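Local coordinates for protein endonuclease V (PDB 3GA2) that probably repairs deaminated DNA as a magnesium-dependent endonuclease, nicking the strand at the second phosphodiester bond 3' to a deoxyinosine and leaving the lesion in place, at residues Glu107-Val112 and Leu136-Ile141; Thr41-Asp46 and Ile62-Ala67; Pro32-Asp37 and Asn194-Asp199; Val76-Arg81 and Leu96-Glu101; Arg177-Arg182 and Ile204-Ile209. The protein carries 1 engineered substitution. One frame throughout, in Å; residues are numbered along the deposited sequence.

Contact 1 (Glu107-Val112 and Leu136-Ile141); sequences ETEPDV and LGKPTI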
# COMPACT_ATOMS: atom_id res chain seq x y z
N GLU A 107 8.73 14.04 9.21
CA GLU A 107 9.80 15.03 9.17
C GLU A 107 10.73 14.61 8.03
O GLU A 107 11.39 15.45 7.41
CB GLU A 107 10.58 15.08 10.49
CG GLU A 107 9.78 15.64 11.67
CD GLU A 107 10.67 15.96 12.87
OE1 GLU A 107 11.52 15.12 13.23
OE2 GLU A 107 10.51 17.04 13.46
N THR A 108 10.78 13.31 7.76
CA THR A 108 11.63 12.80 6.69
C THR A 108 10.86 12.85 5.37
O THR A 108 9.67 13.18 5.35
CB THR A 108 12.07 11.35 6.94
OG1 THR A 108 10.93 10.49 6.95
CG2 THR A 108 12.80 11.25 8.27
N GLU A 109 11.53 12.52 4.28
CA GLU A 109 10.91 12.51 2.97
C GLU A 109 11.23 11.16 2.34
O GLU A 109 12.20 11.04 1.59
CB GLU A 109 11.47 13.65 2.11
CG GLU A 109 10.71 13.88 0.79
CD GLU A 109 11.29 15.02 -0.04
OE1 GLU A 109 11.53 16.11 0.52
OE2 GLU A 109 11.49 14.83 -1.26
N PRO A 110 10.42 10.14 2.63
CA PRO A 110 10.68 8.81 2.06
C PRO A 110 10.75 8.84 0.54
O PRO A 110 9.95 9.52 -0.11
CB PRO A 110 9.51 7.98 2.57
CG PRO A 110 9.18 8.63 3.89
CD PRO A 110 9.26 10.10 3.53
N ASP A 111 11.70 8.09 -0.02
CA ASP A 111 11.87 8.02 -1.48
C ASP A 111 10.84 7.08 -2.11
O ASP A 111 10.54 7.20 -3.30
CB ASP A 111 13.26 7.51 -1.85
CG ASP A 111 14.38 8.42 -1.38
OD1 ASP A 111 14.35 9.63 -1.71
OD2 ASP A 111 15.29 7.93 -0.69
N VAL A 112 10.32 6.15 -1.32
CA VAL A 112 9.32 5.19 -1.80
C VAL A 112 8.46 4.70 -0.64
O VAL A 112 8.95 4.51 0.47
CB VAL A 112 9.98 3.95 -2.47
CG1 VAL A 112 10.88 3.25 -1.48
CG2 VAL A 112 8.91 2.99 -2.97
N LEU A 136 0.98 11.73 -2.34
CA LEU A 136 2.35 11.71 -1.83
C LEU A 136 3.39 12.24 -2.82
O LEU A 136 4.45 12.71 -2.41
CB LEU A 136 2.73 10.29 -1.42
CG LEU A 136 1.86 9.56 -0.40
CD1 LEU A 136 2.37 8.13 -0.19
CD2 LEU A 136 1.86 10.31 0.93
N GLY A 137 3.09 12.16 -4.11
CA GLY A 137 4.04 12.63 -5.11
C GLY A 137 5.32 11.80 -5.07
O GLY A 137 6.39 12.26 -5.47
N LYS A 138 5.21 10.57 -4.58
CA LYS A 138 6.36 9.69 -4.50
C LYS A 138 6.05 8.32 -5.08
O LYS A 138 4.90 7.94 -5.22
CB LYS A 138 6.80 9.53 -3.04
CG LYS A 138 7.33 10.80 -2.38
CD LYS A 138 8.66 11.25 -2.99
CE LYS A 138 9.34 12.32 -2.13
NZ LYS A 138 10.71 12.66 -2.62
N PRO A 139 7.09 7.57 -5.45
CA PRO A 139 6.86 6.23 -5.99
C PRO A 139 6.23 5.38 -4.88
O PRO A 139 6.62 5.48 -3.72
CB PRO A 139 8.27 5.75 -6.33
CG PRO A 139 9.00 7.02 -6.66
CD PRO A 139 8.50 7.97 -5.61
N THR A 140 5.26 4.54 -5.24
CA THR A 140 4.62 3.68 -4.26
C THR A 140 4.58 2.25 -4.79
O THR A 140 4.65 2.01 -6.00
CB THR A 140 3.18 4.13 -3.92
OG1 THR A 140 2.37 4.10 -5.10
CG2 THR A 140 3.18 5.54 -3.34
N ILE A 141 4.46 1.29 -3.87
CA ILE A 141 4.42 -0.12 -4.20
C ILE A 141 3.29 -0.78 -3.42
O ILE A 141 3.06 -0.46 -2.26
CB ILE A 141 5.75 -0.83 -3.84
CG1 ILE A 141 6.90 -0.24 -4.66
CG2 ILE A 141 5.63 -2.34 -4.10
CD1 ILE A 141 8.29 -0.69 -4.19
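Glu109 and Lys138 reach each other through contrasting torsions: the glutamate chain leaves with CG opposite its own N (chi1 -171°) and stays extended, whereas the lysine chain turns sharply at chi2 (-68°) before running straight to its amine. The two chains cross at about a right angle, and Lys138 NZ forms a salt bridge of 2.7 Å with Glu109 OE2, which offers the lone pair pointing away from the other carboxylate oxygen. The lysine methylenes pass over the Pro110 carbonyl, whose O is 3.5 Å from Lys138 CE. Further in, Asp111 O sits 3.2 Å from Pro139 CD, and Val112 CA directs its hydrogen at Pro139 O (3.3 Å, 143° at the hydrogen). Val112 CG2 then meets Ile141 CD1 at 3.9 Å, one methyl against another. The segments thus lead side by side into strands 113-116 and 140-144, parallel neighbours in the sheet, with Pro139 already backbone-bonded to Phe113. Asp111 does not join the ion pair: its OD2 accepts the backbone N of Asn40 and Thr41, and its OD1 stays 4.8 Å from Lys138 NZ. The lysine charge is therefore paired directly with Glu109 at an exposed edge, probably with milder electrostatic help from Asp111, while carbon contacts take over toward the interior.

Contact 2 (Thr41-Asp46 and Ile62-Ala67); sequences TTAGVD and IIVIDA. Engineered in segment 41-46: Thr42 (natural residue Gly).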
# COMPACT_ATOMS: atom_id res chain seq x y z
N THR A 41 15.82 6.21 1.78
CA THR A 41 14.82 5.71 2.72
C THR A 41 13.62 5.06 2.02
O THR A 41 13.35 5.32 0.85
CB THR A 41 14.28 6.86 3.60
OG1 THR A 41 13.77 7.90 2.75
CG2 THR A 41 15.38 7.42 4.48
N THR A 42 12.93 4.19 2.75
CA THR A 42 11.73 3.54 2.24
C THR A 42 10.75 3.58 3.41
O THR A 42 11.14 3.44 4.57
CB THR A 42 11.99 2.07 1.78
OG1 THR A 42 12.14 1.21 2.91
CG2 THR A 42 13.24 1.98 0.93
N ALA A 43 9.48 3.81 3.12
CA ALA A 43 8.48 3.86 4.18
C ALA A 43 7.46 2.76 4.00
O ALA A 43 7.25 2.26 2.89
CB ALA A 43 7.79 5.23 4.19
N GLY A 44 6.83 2.37 5.10
CA GLY A 44 5.81 1.34 5.06
C GLY A 44 4.53 1.93 5.61
O GLY A 44 4.56 2.65 6.60
N VAL A 45 3.41 1.62 4.97
CA VAL A 45 2.12 2.15 5.39
C VAL A 45 1.12 1.03 5.64
O VAL A 45 0.99 0.10 4.85
CB VAL A 45 1.51 3.07 4.30
CG1 VAL A 45 0.33 3.85 4.87
CG2 VAL A 45 2.57 4.02 3.77
N ASP A 46 0.41 1.13 6.76
CA ASP A 46 -0.61 0.15 7.06
C ASP A 46 -1.73 0.84 7.83
O ASP A 46 -1.55 1.95 8.33
CB ASP A 46 -0.03 -1.03 7.86
CG ASP A 46 -0.78 -2.33 7.59
OD1 ASP A 46 -0.17 -3.41 7.73
OD2 ASP A 46 -1.98 -2.26 7.25
N ILE A 62 2.91 4.94 9.69
CA ILE A 62 3.91 5.04 8.65
C ILE A 62 5.24 4.82 9.36
O ILE A 62 5.56 5.51 10.33
CB ILE A 62 3.91 6.42 7.97
CG1 ILE A 62 2.62 6.62 7.18
CG2 ILE A 62 5.12 6.54 7.03
CD1 ILE A 62 2.51 7.97 6.50
N ILE A 63 5.99 3.83 8.89
CA ILE A 63 7.28 3.51 9.47
C ILE A 63 8.32 3.81 8.40
O ILE A 63 8.24 3.25 7.31
CB ILE A 63 7.39 2.02 9.83
CG1 ILE A 63 6.20 1.60 10.68
CG2 ILE A 63 8.70 1.76 10.56
CD1 ILE A 63 6.10 2.32 12.01
N VAL A 64 9.26 4.68 8.71
CA VAL A 64 10.31 5.05 7.77
C VAL A 64 11.61 4.37 8.18
O VAL A 64 12.01 4.45 9.34
CB VAL A 64 10.55 6.57 7.75
CG1 VAL A 64 11.51 6.94 6.63
CG2 VAL A 64 9.22 7.31 7.56
N ILE A 65 12.25 3.67 7.25
CA ILE A 65 13.52 3.04 7.58
C ILE A 65 14.62 3.57 6.68
O ILE A 65 14.35 4.16 5.63
CB ILE A 65 13.47 1.49 7.44
CG1 ILE A 65 13.22 1.10 5.98
CG2 ILE A 65 12.36 0.92 8.34
CD1 ILE A 65 13.59 -0.33 5.67
N ASP A 66 15.87 3.38 7.10
CA ASP A 66 17.03 3.80 6.33
C ASP A 66 17.17 2.70 5.29
O ASP A 66 17.16 1.52 5.63
CB ASP A 66 18.26 3.85 7.23
CG ASP A 66 19.54 4.14 6.46
OD1 ASP A 66 20.05 3.22 5.79
OD2 ASP A 66 20.02 5.28 6.53
N ALA A 67 17.27 3.07 4.02
CA ALA A 67 17.37 2.07 2.95
C ALA A 67 18.52 1.08 3.10
O ALA A 67 18.33 -0.11 2.88
CB ALA A 67 17.46 2.76 1.59
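Ile65 packs against Thr42, an engineered residue that replaces a natural glycine, and the chain of Ile65 can be followed outward atom by atom. Its CB stands 4.2 Å from Thr42 O. With CG1 set between the backbone N and the carbonyl carbon (chi1 64°), that methylene lies 3.3 Å from Thr42 OG1 and also close to the carbonyl oxygen of the same residue. The terminal CD1 remains beside the hydroxyl, 3.5 Å from Thr42 OG1, and touches Leu208 beyond. The engineered hydroxyl thus sits against aliphatic carbon, and no hydrogen-bond partner for this buried OG1 exists in the model. Underneath, the backbones make an antiparallel hairpin of strands 41-52 and 55-66, the opening strands of an RNase H-like sheet, with axes at 160°. Thr42 and Ile65 form a hydrogen-bonded pair: Ile65 N reaches Thr42 O at 2.9 Å, almost perfectly straight (179° at the hydrogen), and Thr42 N returns a longer bond to Ile65 O. Gly44 and Ile63 form the next such pair, Gly44 N giving Ile63 O a bond of 2.8 Å. Side chains on the Thr42 and Ile65 face meet Pro218 of helix 217-235. On the other face Ala43 CB lies 4.1 Å from Ile62 CG2 and 4.2 Å from Val64 CG2, while Val45 CG1 meets Ile62 CG1 at 4.3 Å; Ala43 and Val45 also touch Phe113. At the end of the first segment Asp46, a predicted magnesium ligand, comes close to the carboxylates of Asp116 and Asp223.

Contact 3 (Pro32-Asp37 and Asn194-Asp199); sequences PTIHPD and NYIDLD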
# COMPACT_ATOMS: atom_id res chain seq x y z
N PRO A 32 9.09 4.91 -14.62
CA PRO A 32 10.27 5.12 -13.78
C PRO A 32 10.99 3.85 -13.32
O PRO A 32 10.37 2.89 -12.86
CB PRO A 32 9.72 5.94 -12.62
CG PRO A 32 8.64 6.75 -13.28
CD PRO A 32 7.95 5.71 -14.12
N THR A 33 12.31 3.84 -13.48
CA THR A 33 13.13 2.71 -13.06
C THR A 33 13.87 3.20 -11.82
O THR A 33 14.49 4.26 -11.85
CB THR A 33 14.15 2.30 -14.16
OG1 THR A 33 13.45 1.73 -15.27
CG2 THR A 33 15.13 1.26 -13.63
N ILE A 34 13.81 2.43 -10.74
CA ILE A 34 14.47 2.85 -9.52
C ILE A 34 15.19 1.69 -8.86
O ILE A 34 14.56 0.74 -8.39
CB ILE A 34 13.45 3.51 -8.54
CG1 ILE A 34 14.14 3.93 -7.24
CG2 ILE A 34 12.32 2.55 -8.26
CD1 ILE A 34 14.36 2.81 -6.25
N HIS A 35 16.52 1.77 -8.84
CA HIS A 35 17.34 0.73 -8.25
C HIS A 35 17.30 0.79 -6.74
O HIS A 35 17.28 1.87 -6.14
CB HIS A 35 18.80 0.87 -8.69
CG HIS A 35 19.02 0.61 -10.14
ND1 HIS A 35 18.72 1.53 -11.12
CD2 HIS A 35 19.51 -0.48 -10.79
CE1 HIS A 35 19.01 1.02 -12.31
NE2 HIS A 35 19.49 -0.20 -12.13
N PRO A 36 17.28 -0.38 -6.10
CA PRO A 36 17.24 -0.51 -4.65
C PRO A 36 18.37 0.25 -3.95
O PRO A 36 18.15 0.92 -2.95
CB PRO A 36 17.33 -2.01 -4.43
CG PRO A 36 16.62 -2.55 -5.63
CD PRO A 36 17.18 -1.71 -6.74
N ASP A 37 19.59 0.16 -4.47
CA ASP A 37 20.69 0.86 -3.81
C ASP A 37 20.81 2.34 -4.15
O ASP A 37 21.76 2.99 -3.70
CB ASP A 37 22.01 0.15 -4.08
CG ASP A 37 22.09 -0.43 -5.46
OD1 ASP A 37 21.65 0.25 -6.42
OD2 ASP A 37 22.59 -1.57 -5.58
N ASN A 194 2.52 3.62 -8.20
CA ASN A 194 2.59 4.61 -9.28
C ASN A 194 4.00 5.18 -9.29
O ASN A 194 4.69 5.16 -8.27
CB ASN A 194 1.55 5.73 -9.08
CG ASN A 194 1.38 6.59 -10.33
OD1 ASN A 194 1.80 6.21 -11.42
ND2 ASN A 194 0.76 7.76 -10.17
N TYR A 195 4.43 5.64 -10.46
CA TYR A 195 5.76 6.24 -10.61
C TYR A 195 6.92 5.25 -10.45
O TYR A 195 8.00 5.62 -9.98
CB TYR A 195 5.92 7.39 -9.60
CG TYR A 195 4.78 8.38 -9.60
CD1 TYR A 195 4.34 8.95 -10.79
CD2 TYR A 195 4.17 8.76 -8.42
CE1 TYR A 195 3.30 9.88 -10.79
CE2 TYR A 195 3.13 9.69 -8.41
CZ TYR A 195 2.70 10.25 -9.60
OH TYR A 195 1.69 11.18 -9.57
N ILE A 196 6.70 4.01 -10.85
CA ILE A 196 7.72 2.98 -10.73
C ILE A 196 7.31 1.75 -11.55
O ILE A 196 6.12 1.44 -11.64
CB ILE A 196 7.89 2.58 -9.25
CG1 ILE A 196 9.01 1.55 -9.08
CG2 ILE A 196 6.58 2.00 -8.72
CD1 ILE A 196 9.27 1.19 -7.61
N ASP A 197 8.28 1.07 -12.15
CA ASP A 197 7.99 -0.12 -12.95
C ASP A 197 7.93 -1.38 -12.10
O ASP A 197 8.32 -1.38 -10.93
CB ASP A 197 9.00 -0.29 -14.09
CG ASP A 197 10.43 -0.45 -13.61
OD1 ASP A 197 10.66 -0.94 -12.49
OD2 ASP A 197 11.35 -0.09 -14.37
N LEU A 198 7.41 -2.46 -12.68
CA LEU A 198 7.27 -3.72 -11.96
C LEU A 198 8.61 -4.29 -11.52
O LEU A 198 8.73 -4.82 -10.42
CB LEU A 198 6.53 -4.74 -12.83
CG LEU A 198 6.19 -6.04 -12.09
CD1 LEU A 198 5.51 -5.71 -10.77
CD2 LEU A 198 5.27 -6.91 -12.96
N ASP A 199 9.61 -4.17 -12.38
CA ASP A 199 10.93 -4.68 -12.07
C ASP A 199 11.49 -4.05 -10.81
O ASP A 199 12.00 -4.75 -9.93
CB ASP A 199 11.89 -4.40 -13.22
CG ASP A 199 13.03 -5.37 -13.27
OD1 ASP A 199 12.77 -6.54 -13.62
OD2 ASP A 199 14.17 -4.98 -12.95
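Pro32 and Ile196 bring the two backbones together, their CA atoms 4.5 Å apart. Tyr195 just before has positive phi (68°), marking a turn out of strand 188-194, and the chain then runs past Pro32 into helix 198-207. Two backbone groups share the Pro32 carbonyl: Asp197 N donates to Pro32 O at 2.9 Å, bent at the hydrogen (135°), and Ile196 CA makes a CA-H...O contact with the same oxygen at 3.4 Å. The proline ring rests on the peptide between Tyr195 and Ile196, with Pro32 CB 3.2 Å from Tyr195 O. Asp197 is the N-cap of helix 198-207, so the loop 32-37 is fastened to a helix start. Asp197 CG lies between the backbone N and the carbonyl carbon (chi1 60°), which holds the carboxylate back over its own amide, close to both the helix start and Thr33. OD1 accepts the amide of Ser200 in the first helical turn, while OD2 receives Thr33 OG1 at 2.9 Å, approached nearly along the C-O bond direction. An alanine in place of Asp197 would remove both oxygens and would probably leave the Ser200 amide without its cap and the Thr33 hydroxyl without this acceptor. Ser200 answers with its own hydroxyl, which takes the Ile34 amide. Behind the polar pair, Ile34 CG2 presses on Ile196 CD1 at 3.4 Å, tighter than ordinary van der Waals contact, and Ile34 goes on to touch Ile204 farther along the helix. Asn194 ND2 stands 3.2 Å above the plane of the Tyr195 ring, offset toward its rim.

Contact 4 (Val76-Arg81 and Leu96-Glu101); sequences VHSMGR and LPLIIE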
# COMPACT_ATOMS: atom_id res chain seq x y z
N VAL A 76 5.22 7.62 12.67
CA VAL A 76 4.11 8.55 12.86
C VAL A 76 2.82 7.78 12.70
O VAL A 76 2.81 6.67 12.18
CB VAL A 76 4.11 9.69 11.81
CG1 VAL A 76 5.34 10.57 11.98
CG2 VAL A 76 4.05 9.11 10.40
N HIS A 77 1.72 8.37 13.14
CA HIS A 77 0.45 7.71 12.99
C HIS A 77 -0.67 8.73 12.99
O HIS A 77 -0.51 9.86 13.43
CB HIS A 77 0.23 6.68 14.12
CG HIS A 77 -0.01 7.30 15.46
ND1 HIS A 77 -1.24 7.81 15.82
CD2 HIS A 77 0.81 7.51 16.50
CE1 HIS A 77 -1.16 8.32 17.04
NE2 HIS A 77 0.08 8.15 17.48
N SER A 78 -1.81 8.30 12.46
CA SER A 78 -2.98 9.14 12.37
C SER A 78 -4.11 8.29 12.93
O SER A 78 -4.12 7.07 12.74
CB SER A 78 -3.25 9.49 10.90
OG SER A 78 -4.25 10.48 10.79
N MSE A 79 -5.05 8.92 13.63
CA MSE A 79 -6.17 8.19 14.22
C MSE A 79 -7.44 9.03 14.16
O MSE A 79 -7.39 10.25 14.36
CB MSE A 79 -5.84 7.80 15.66
CG MSE A 79 -6.84 6.86 16.33
SE MSE A 79 -8.34 7.77 17.17
CE MSE A 79 -7.48 8.20 18.85
N GLY A 80 -8.56 8.38 13.88
CA GLY A 80 -9.83 9.08 13.79
C GLY A 80 -10.97 8.17 13.34
O GLY A 80 -10.73 7.10 12.78
N ARG A 81 -12.21 8.59 13.58
CA ARG A 81 -13.36 7.79 13.17
C ARG A 81 -13.41 7.68 11.65
O ARG A 81 -13.42 8.69 10.95
CB ARG A 81 -14.67 8.42 13.69
CG ARG A 81 -15.91 7.56 13.46
CD ARG A 81 -17.15 8.22 14.04
NE ARG A 81 -17.51 9.44 13.32
CZ ARG A 81 -17.98 9.46 12.08
NH1 ARG A 81 -18.14 8.33 11.41
NH2 ARG A 81 -18.27 10.62 11.50
N LEU A 96 -7.49 7.17 2.59
CA LEU A 96 -6.63 8.28 2.21
C LEU A 96 -6.55 9.42 3.22
O LEU A 96 -5.46 9.88 3.54
CB LEU A 96 -7.06 8.81 0.84
CG LEU A 96 -6.24 8.29 -0.35
CD1 LEU A 96 -6.03 6.79 -0.21
CD2 LEU A 96 -6.97 8.61 -1.66
N PRO A 97 -7.70 9.88 3.75
CA PRO A 97 -7.65 10.97 4.73
C PRO A 97 -6.68 10.68 5.88
O PRO A 97 -5.87 11.53 6.25
CB PRO A 97 -9.11 11.07 5.19
CG PRO A 97 -9.85 10.74 3.91
CD PRO A 97 -9.09 9.53 3.41
N LEU A 98 -6.75 9.48 6.45
CA LEU A 98 -5.85 9.12 7.53
C LEU A 98 -4.42 8.96 7.02
O LEU A 98 -3.46 9.29 7.73
CB LEU A 98 -6.29 7.81 8.20
CG LEU A 98 -7.50 7.95 9.13
CD1 LEU A 98 -7.95 6.58 9.61
CD2 LEU A 98 -7.13 8.84 10.31
N ILE A 99 -4.27 8.46 5.80
CA ILE A 99 -2.95 8.27 5.21
C ILE A 99 -2.27 9.62 4.99
O ILE A 99 -1.09 9.80 5.32
CB ILE A 99 -3.04 7.53 3.86
CG1 ILE A 99 -3.69 6.16 4.08
CG2 ILE A 99 -1.64 7.37 3.25
CD1 ILE A 99 -3.93 5.36 2.81
N ILE A 100 -3.01 10.56 4.43
CA ILE A 100 -2.49 11.89 4.17
C ILE A 100 -2.12 12.59 5.47
O ILE A 100 -1.07 13.22 5.56
CB ILE A 100 -3.53 12.75 3.42
CG1 ILE A 100 -4.01 12.01 2.18
CG2 ILE A 100 -2.92 14.09 3.05
CD1 ILE A 100 -2.89 11.56 1.27
N GLU A 101 -2.99 12.47 6.47
CA GLU A 101 -2.74 13.08 7.77
C GLU A 101 -1.42 12.62 8.36
O GLU A 101 -0.63 13.42 8.86
CB GLU A 101 -3.87 12.74 8.74
CG GLU A 101 -4.82 13.89 8.99
CD GLU A 101 -4.09 15.15 9.40
OE1 GLU A 101 -3.28 15.09 10.36
OE2 GLU A 101 -4.32 16.21 8.78
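Ser78 OG is the polar atom around which this contact gathers, and most of what encloses it is carbon. Glu101 CB comes within 3.1 Å of Ser78 OG, and Leu98 CD2 within 3.3 Å of the same oxygen. The carbonyl of Leu98 is near as well: its O lies 3.2 Å from Ser78 CB. The hydroxyl is turned opposite its own backbone N (chi1 -170°), and this rotation lodges it between Leu98 and Glu101, residues three apart and so on the same side of the helix. Glu101 CG is 3.9 Å from Ser78 OG; beyond it the chain bends at chi2, and the carboxylate has a long, weak ion pair with Lys104. In the fold, helix 96-105 lies over the outermost strand 72-81 of the RNase H-like sheet. The two short axes approach to 7.3 Å and run at 144°, close packing for a helix on a strand, consistent with the small residues, Ser78 and Gly80, that face it. Leu98 CD2 passes 3.9 Å from the N of Gly80, two positions beyond Ser78 on the same side, and an equal distance from the carbonyl C of Met79, a selenomethionine. A CB on Gly80 would point at the helix. His77 and Met79 head to the other side of the strand and meet Tyr233 of helix 217-235, so the strand is sandwiched between two helices. Inward, Ser78 is backbone-bonded to Cys60 and Gly80 to Gly58 on strand 55-66, while His77 O accepts Lys105 NZ from the far end of the covering helix.

Contact 5 (Arg177-Arg182 and Ile204-Ile209); sequences RALRTR and ITMSLI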
# COMPACT_ATOMS: atom_id res chain seq x y z
N ARG A 177 2.26 -9.32 -9.69
CA ARG A 177 2.87 -10.64 -9.55
C ARG A 177 2.50 -11.37 -8.26
O ARG A 177 2.21 -10.74 -7.24
CB ARG A 177 4.40 -10.51 -9.62
CG ARG A 177 4.95 -10.09 -10.99
CD ARG A 177 6.46 -9.84 -10.97
NE ARG A 177 6.97 -9.56 -12.31
CZ ARG A 177 8.20 -9.14 -12.57
NH1 ARG A 177 9.06 -8.93 -11.58
NH2 ARG A 177 8.58 -8.92 -13.82
N ALA A 178 2.51 -12.70 -8.32
CA ALA A 178 2.25 -13.51 -7.13
C ALA A 178 3.69 -13.78 -6.75
O ALA A 178 4.44 -14.37 -7.53
CB ALA A 178 1.53 -14.80 -7.50
N LEU A 179 4.09 -13.31 -5.57
CA LEU A 179 5.47 -13.44 -5.14
C LEU A 179 5.71 -14.20 -3.85
O LEU A 179 5.10 -13.91 -2.82
CB LEU A 179 6.08 -12.04 -5.01
CG LEU A 179 7.53 -11.90 -4.53
CD1 LEU A 179 8.46 -12.51 -5.56
CD2 LEU A 179 7.85 -10.43 -4.30
N ARG A 180 6.63 -15.16 -3.93
CA ARG A 180 7.01 -15.98 -2.79
C ARG A 180 8.10 -15.22 -2.05
O ARG A 180 9.27 -15.25 -2.45
CB ARG A 180 7.58 -17.32 -3.27
CG ARG A 180 7.83 -18.32 -2.16
CD ARG A 180 6.53 -18.99 -1.72
NE ARG A 180 5.98 -19.82 -2.79
CZ ARG A 180 4.85 -20.52 -2.69
NH1 ARG A 180 4.14 -20.51 -1.57
NH2 ARG A 180 4.44 -21.24 -3.73
N THR A 181 7.74 -14.53 -0.98
CA THR A 181 8.73 -13.78 -0.21
C THR A 181 9.39 -14.70 0.79
O THR A 181 10.61 -14.72 0.93
CB THR A 181 8.10 -12.60 0.51
OG1 THR A 181 6.87 -13.01 1.11
CG2 THR A 181 7.85 -11.47 -0.47
N ARG A 182 8.57 -15.47 1.50
CA ARG A 182 9.09 -16.41 2.48
C ARG A 182 8.80 -17.79 1.88
O ARG A 182 7.67 -18.09 1.49
CB ARG A 182 8.37 -16.21 3.81
CG ARG A 182 8.89 -17.05 4.95
CD ARG A 182 8.09 -16.77 6.19
NE ARG A 182 8.41 -17.70 7.27
CZ ARG A 182 7.64 -17.89 8.34
NH1 ARG A 182 6.51 -17.21 8.46
NH2 ARG A 182 8.00 -18.76 9.27
N ILE A 204 12.96 -3.82 -5.11
CA ILE A 204 12.90 -3.13 -3.83
C ILE A 204 12.23 -4.02 -2.79
O ILE A 204 12.69 -4.10 -1.65
CB ILE A 204 12.12 -1.80 -3.94
CG1 ILE A 204 12.89 -0.81 -4.83
CG2 ILE A 204 11.90 -1.20 -2.55
CD1 ILE A 204 12.18 0.52 -5.03
N THR A 205 11.15 -4.70 -3.17
CA THR A 205 10.45 -5.58 -2.24
C THR A 205 11.35 -6.70 -1.73
O THR A 205 11.42 -6.95 -0.53
CB THR A 205 9.18 -6.20 -2.89
OG1 THR A 205 8.24 -5.16 -3.18
CG2 THR A 205 8.53 -7.21 -1.94
N MSE A 206 12.04 -7.37 -2.65
CA MSE A 206 12.94 -8.46 -2.27
C MSE A 206 14.12 -8.01 -1.41
O MSE A 206 14.61 -8.77 -0.59
CB MSE A 206 13.46 -9.19 -3.51
CG MSE A 206 12.40 -10.00 -4.26
SE MSE A 206 11.38 -11.15 -3.10
CE MSE A 206 12.81 -12.24 -2.38
N SER A 207 14.58 -6.78 -1.62
CA SER A 207 15.70 -6.26 -0.84
C SER A 207 15.28 -5.98 0.60
O SER A 207 16.12 -5.75 1.47
CB SER A 207 16.24 -4.97 -1.45
OG SER A 207 16.91 -5.22 -2.67
N LEU A 208 13.98 -5.99 0.84
CA LEU A 208 13.42 -5.71 2.16
C LEU A 208 12.88 -6.97 2.81
O LEU A 208 12.22 -6.91 3.85
CB LEU A 208 12.31 -4.67 2.03
CG LEU A 208 12.73 -3.31 1.45
CD1 LEU A 208 11.49 -2.43 1.23
CD2 LEU A 208 13.70 -2.65 2.39
N ILE A 209 13.16 -8.11 2.20
CA ILE A 209 12.67 -9.38 2.71
C ILE A 209 13.69 -10.17 3.53
O ILE A 209 14.84 -10.35 3.12
CB ILE A 209 12.19 -10.29 1.55
CG1 ILE A 209 11.01 -9.63 0.83
CG2 ILE A 209 11.81 -11.65 2.10
CD1 ILE A 209 9.77 -9.43 1.71
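Thr181 meets Ile209 with the one flat group that matters here, its own carbonyl; no ring or planar side chain takes part. Ile209 CG2 lies 3.5 Å from Thr181 O and 4.1 Å from Thr181 C, so the methyl lies over a face of the carbonyl group, not in its plane; the oxygen also receives a weak hydrogen bond from Gln211 NE2. The contact belongs to the alpha/beta packing of the RNase H-like fold, in which helix 198-207 lies on the sheet and its C-terminal turn and the residues after it pack on Leu179 of strand 173-179 and on Thr181 just beyond. The side chains of Thr181 and Ile209 cross at about a right angle, with Ile209 CD1 3.5 Å from Thr181 CG2, while Thr181 OG1 is hydrogen-bonded to the carbonyl oxygen of Arg214. With an alanine at Ile209 the CG1, CG2 and CD1 atoms would be gone, which would probably open a gap over the Thr181 methyl and strip the carbonyl of its hydrocarbon cover. In the last turn of the helix, three residues before Ile209, Met206, a selenomethionine, folds its chain at chi2 (-50°) and chi3 (-59°), curling toward the strand. Met206 SE is the point of contact, 3.8 Å from Leu179 CD2 and 4.4 Å from Thr181 CG2. Leu179 extends to meet it, its CG opposite the backbone N (chi1 178°). Thr205 bonds its OG1 to Ser201 O, leaving its methyl for the sheet: Thr205 CG2 and Leu179 CD2 stand 4.0 Å apart, the side chains sliding past each other in opposite directions.

Four contacts reach one mixed sheet; contact 3 ties a loop to the start of the helix whose far end makes contact 5. Contacts 1 and 2 are closest, centres 9 Å apart, and join directly: Ala43 N lies 2.8 Å from Val112 O, a probable hydrogen bond. Contact 4 continues the sheet outward, Ile62 N standing 3.0 Å from Val76 O, and is about 27 Å from contact 5 between centres. Contact 1 meets contact 3 through Thr140 N and Asn194 O, 3.1 Å apart. Asp46 in contact 2 and Asp116 are predicted magnesium ligands; the side chains of Ile141 and Thr181 lie about 11 and 12 Å from that of Asp116, whereas contact 3 is away from the site.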